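Local coordinates for protein cysteine synthase (Fusobacterium nucleatum subsp. nucleatum, PDB 5Z5C) that probably acts as a pyridoxal 5'-phosphate-dependent lyase and synthase of the cysteine synthase family, releasing hydrogen sulfide from L-cysteine, at residues N44-I49 with F85-A90; V273-G278 with L309-M314. One frame throughout, in Å; residues are numbered along the deposited sequence.

Contact 1 (N44-I49 with F85-A90); sequences NLTGSI and FSAMGA
L45 and A87 bury the most surface here, with T46 next: the two corner residues of a type I turn, N44 to G47, press against one methyl on helix 80-91. The turn is closed by the amide of G47, whose N lies 3.1 Å from N44 O. A87 CB meets two methyls set side by side. T46 CG2 stands 3.4 Å from A87 CB, tighter than ordinary van der Waals contact, while L45 CD2 lies 4.1 Å from the same A87 CB. Because L45 carries CG anti to its backbone N (chi1 -177°), its branched end extends to the helix and also meets M88. The chain of M88, bent at chi2 and chi3, brings CE within 4.1 Å of L45 CD2, and the two side chains cross at about a right angle. No hydrogen bond spans the interface. T46 OG1 is hydrogen-bonded to D51 OD1 on helix 50-57, which leaves CG2 as the touching branch, and T46 O is hydrogen-bonded to a lysine side chain of the second subunit, dimethylated in this crystal form; Y43 of that subunit also packs on L45. S48 OG caps the backbone N of K50, two residues on. This Asn-Leu-Thr-Gly-Ser-Ile loop, leading into K50, probably the lysine of the internal aldimine, is characteristic of fold type II PLP enzymes of the cysteine synthase family.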
# COMPACT_ATOMS: atom_id res chain seq x y z
N ASN B 44 -1.94 -0.80 5.28
CA ASN B 44 -1.53 -1.92 6.09
C ASN B 44 -0.19 -2.36 5.58
O ASN B 44 0.17 -2.03 4.46
CB ASN B 44 -2.55 -3.07 5.98
CG ASN B 44 -3.63 -2.98 7.03
OD1 ASN B 44 -3.31 -3.04 8.23
ND2 ASN B 44 -4.90 -2.86 6.61
N LEU B 45 0.53 -3.17 6.36
CA LEU B 45 1.89 -3.61 6.02
C LEU B 45 2.10 -4.05 4.59
O LEU B 45 3.02 -3.62 3.98
CB LEU B 45 2.36 -4.76 6.95
CG LEU B 45 3.77 -5.28 6.76
CD1 LEU B 45 4.80 -4.20 7.08
CD2 LEU B 45 4.00 -6.50 7.64
N THR B 46 1.30 -4.99 4.09
CA THR B 46 1.47 -5.54 2.74
C THR B 46 0.31 -5.10 1.84
O THR B 46 0.13 -5.65 0.77
CB THR B 46 1.58 -7.08 2.72
OG1 THR B 46 0.36 -7.71 3.16
CG2 THR B 46 2.81 -7.58 3.57
N GLY B 47 -0.48 -4.14 2.29
CA GLY B 47 -1.55 -3.56 1.46
C GLY B 47 -2.93 -4.19 1.61
O GLY B 47 -3.78 -3.87 0.79
N SER B 48 -3.15 -5.09 2.59
CA SER B 48 -4.47 -5.73 2.72
C SER B 48 -4.99 -5.89 4.14
O SER B 48 -4.22 -5.97 5.09
CB SER B 48 -4.51 -7.13 2.04
OG SER B 48 -4.17 -8.21 2.90
N ILE B 49 -6.31 -6.05 4.24
CA ILE B 49 -6.93 -6.46 5.50
C ILE B 49 -6.32 -7.73 6.13
O ILE B 49 -6.33 -7.87 7.35
CB ILE B 49 -8.47 -6.62 5.31
CG1 ILE B 49 -9.25 -6.60 6.65
CG2 ILE B 49 -8.80 -7.87 4.52
CD1 ILE B 49 -10.77 -6.63 6.46
N PHE B 85 1.11 -13.54 5.82
CA PHE B 85 1.87 -14.45 6.65
C PHE B 85 3.32 -14.49 6.19
O PHE B 85 4.20 -14.62 7.03
CB PHE B 85 1.28 -15.90 6.67
CG PHE B 85 0.11 -16.06 7.61
CD1 PHE B 85 0.31 -16.16 8.97
CD2 PHE B 85 -1.20 -16.00 7.14
CE1 PHE B 85 -0.76 -16.29 9.85
CE2 PHE B 85 -2.28 -16.15 8.01
CZ PHE B 85 -2.06 -16.29 9.36
N SER B 86 3.59 -14.43 4.88
CA SER B 86 4.98 -14.41 4.43
C SER B 86 5.75 -13.24 5.08
O SER B 86 6.82 -13.44 5.71
CB SER B 86 5.09 -14.35 2.92
OG SER B 86 4.52 -15.51 2.33
N ALA B 87 5.18 -12.04 5.00
CA ALA B 87 5.83 -10.85 5.59
C ALA B 87 5.93 -10.88 7.11
O ALA B 87 7.00 -10.61 7.67
CB ALA B 87 5.12 -9.57 5.14
N MET B 88 4.82 -11.17 7.79
CA MET B 88 4.80 -11.15 9.26
C MET B 88 5.57 -12.35 9.81
O MET B 88 6.27 -12.23 10.82
CB MET B 88 3.36 -11.06 9.79
CG MET B 88 3.24 -10.79 11.29
SD MET B 88 4.20 -9.41 11.97
CE MET B 88 3.27 -8.01 11.36
N GLY B 89 5.47 -13.49 9.13
CA GLY B 89 6.32 -14.65 9.42
C GLY B 89 7.81 -14.31 9.43
O GLY B 89 8.55 -14.63 10.37
N ALA B 90 8.24 -13.60 8.40
CA ALA B 90 9.62 -13.22 8.27
C ALA B 90 10.00 -12.22 9.36
O ALA B 90 11.03 -12.35 9.96
CB ALA B 90 9.86 -12.66 6.89

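Contact 2 (V273-G278 with L309-M314); sequences VGISSG and LSTDLM. With PLP (pyridoxal-5'-phosphate), chain G.
I275 turns CG1 anti to its own carbonyl carbon (chi1 -59°), and L313 turns CG anti to its backbone N (chi1 -167°), bringing I275 CG1 and L313 CD2 to 4.3 Å. The first residue belongs to the opening turn of helix 275-288, with G274 at the N-cap position; L313 supplies the N-H of an ST turn, which T311 OG1 accepts at 3.3 Å from L313 N with an N-H...O angle of 147°. L313 CD2 is the touching branch: it also packs 3.7 Å from V273 O. Separately, I275 CD1 reaches T311 OG1 at 3.8 Å, the two side chains sliding past each other in opposite directions. That hydroxyl is also hydrogen-bonded to Y308 O, which with the turn fixes its rotation. Helix 256-263 packs on both residues, A259 and I260 touching I275 and A263 touching L313, while D312 forms salt bridges with R230 and R315. S276, directly after I275, serves the cofactor, as in fold type II PLP enzymes: S276 OG donates to the pyridine nitrogen, PLP N1, at 2.7 Å. S276 CB lies 3.3 Å from PLP N1.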
# COMPACT_ATOMS: atom_id res chain seq x y z
N VAL B 273 -8.73 0.56 -5.84
CA VAL B 273 -9.12 -0.64 -5.09
C VAL B 273 -9.18 -1.90 -5.90
O VAL B 273 -9.33 -1.87 -7.13
CB VAL B 273 -10.48 -0.46 -4.39
CG1 VAL B 273 -10.43 0.69 -3.40
CG2 VAL B 273 -11.61 -0.28 -5.39
N GLY B 274 -9.14 -3.01 -5.17
CA GLY B 274 -9.28 -4.33 -5.77
C GLY B 274 -10.71 -4.63 -6.19
O GLY B 274 -11.64 -3.90 -5.84
N ILE B 275 -10.87 -5.72 -6.94
CA ILE B 275 -12.14 -6.11 -7.51
C ILE B 275 -13.13 -6.41 -6.39
O ILE B 275 -14.26 -5.92 -6.46
CB ILE B 275 -12.04 -7.25 -8.55
CG1 ILE B 275 -11.14 -6.85 -9.71
CG2 ILE B 275 -13.42 -7.60 -9.12
CD1 ILE B 275 -10.52 -8.03 -10.48
N SER B 276 -12.70 -7.12 -5.34
CA SER B 276 -13.58 -7.38 -4.18
C SER B 276 -14.08 -6.14 -3.44
O SER B 276 -15.18 -6.15 -2.81
CB SER B 276 -12.91 -8.32 -3.18
OG SER B 276 -11.98 -7.64 -2.36
N SER B 277 -13.32 -5.05 -3.53
CA SER B 277 -13.83 -3.78 -3.02
C SER B 277 -15.05 -3.28 -3.82
O SER B 277 -16.02 -2.76 -3.25
CB SER B 277 -12.73 -2.71 -3.02
OG SER B 277 -11.58 -3.17 -2.33
N GLY B 278 -14.96 -3.39 -5.15
CA GLY B 278 -16.05 -2.95 -6.03
C GLY B 278 -17.28 -3.79 -5.75
O GLY B 278 -18.37 -3.27 -5.71
N LEU B 309 -3.34 -5.23 -12.18
CA LEU B 309 -3.08 -4.39 -13.35
C LEU B 309 -3.06 -5.17 -14.69
O LEU B 309 -2.92 -4.57 -15.73
CB LEU B 309 -1.78 -3.56 -13.19
CG LEU B 309 -1.70 -2.64 -11.95
CD1 LEU B 309 -0.40 -1.85 -11.94
CD2 LEU B 309 -2.88 -1.69 -11.87
N SER B 310 -3.16 -6.48 -14.69
CA SER B 310 -3.37 -7.19 -15.92
C SER B 310 -4.68 -7.98 -15.89
O SER B 310 -4.86 -8.87 -16.71
CB SER B 310 -2.18 -8.10 -16.17
OG SER B 310 -2.20 -9.12 -15.19
N THR B 311 -5.59 -7.63 -14.98
CA THR B 311 -6.90 -8.27 -14.92
C THR B 311 -7.91 -7.46 -15.75
O THR B 311 -7.59 -6.44 -16.35
CB THR B 311 -7.38 -8.45 -13.46
OG1 THR B 311 -7.79 -7.18 -12.91
CG2 THR B 311 -6.27 -9.12 -12.61
N ASP B 312 -9.16 -7.93 -15.79
CA ASP B 312 -10.21 -7.16 -16.48
C ASP B 312 -10.55 -5.80 -15.84
O ASP B 312 -11.22 -4.96 -16.44
CB ASP B 312 -11.48 -8.01 -16.60
CG ASP B 312 -11.33 -9.17 -17.56
OD1 ASP B 312 -10.42 -9.11 -18.43
OD2 ASP B 312 -12.10 -10.12 -17.46
N LEU B 313 -10.07 -5.58 -14.62
CA LEU B 313 -10.10 -4.24 -14.03
C LEU B 313 -9.58 -3.19 -15.03
O LEU B 313 -10.07 -2.11 -15.05
CB LEU B 313 -9.31 -4.22 -12.72
CG LEU B 313 -9.43 -3.05 -11.76
CD1 LEU B 313 -10.89 -2.70 -11.52
CD2 LEU B 313 -8.74 -3.38 -10.45
N MET B 314 -8.65 -3.57 -15.91
CA MET B 314 -8.08 -2.66 -16.93
C MET B 314 -8.81 -2.57 -18.27
O MET B 314 -8.40 -1.81 -19.13
CB MET B 314 -6.66 -3.09 -17.25
CG MET B 314 -5.75 -3.21 -16.04
SD MET B 314 -5.36 -1.63 -15.26
CE MET B 314 -6.49 -1.64 -13.87
N1 PLP G . -11.05 -9.51 -0.71
C2 PLP G . -9.72 -9.72 -0.81
C2A PLP G . -8.86 -8.92 -1.75
C3 PLP G . -9.09 -10.76 0.02
O3 PLP G . -7.76 -11.01 -0.06
C4 PLP G . -9.93 -11.55 0.93
C4A PLP G . -9.34 -12.61 1.78
C5 PLP G . -11.37 -11.23 0.97
C6 PLP G . -11.85 -10.22 0.13
C5A PLP G . -12.29 -12.01 1.89
O4P PLP G . -11.98 -11.82 3.28
P PLP G . -12.15 -13.00 4.37
O1P PLP G . -11.09 -14.00 4.03
O2P PLP G . -12.00 -12.30 5.70
O3P PLP G . -13.57 -13.47 4.15

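In the fold
Contacts 1 and 2 lie near different parts of one cofactor site. Their centres are 20 Å apart and their nearest atoms about 8 Å, so they do not touch directly. Contact 2 reaches PLP through S276; contact 1 remains a shell further out, with the T46 side chain about 9 Å from PLP and, side chain to side chain, about 6 Å from N80, whose ND2 is hydrogen-bonded to the cofactor. The N80 and I275 side chains are about 10 Å apart. P302 bridges the two regions: it shares a backbone hydrogen bond with I49 and touches S276, while the adjacent D303 is bonded to the backbone of G274. In sequence the contacts follow in series.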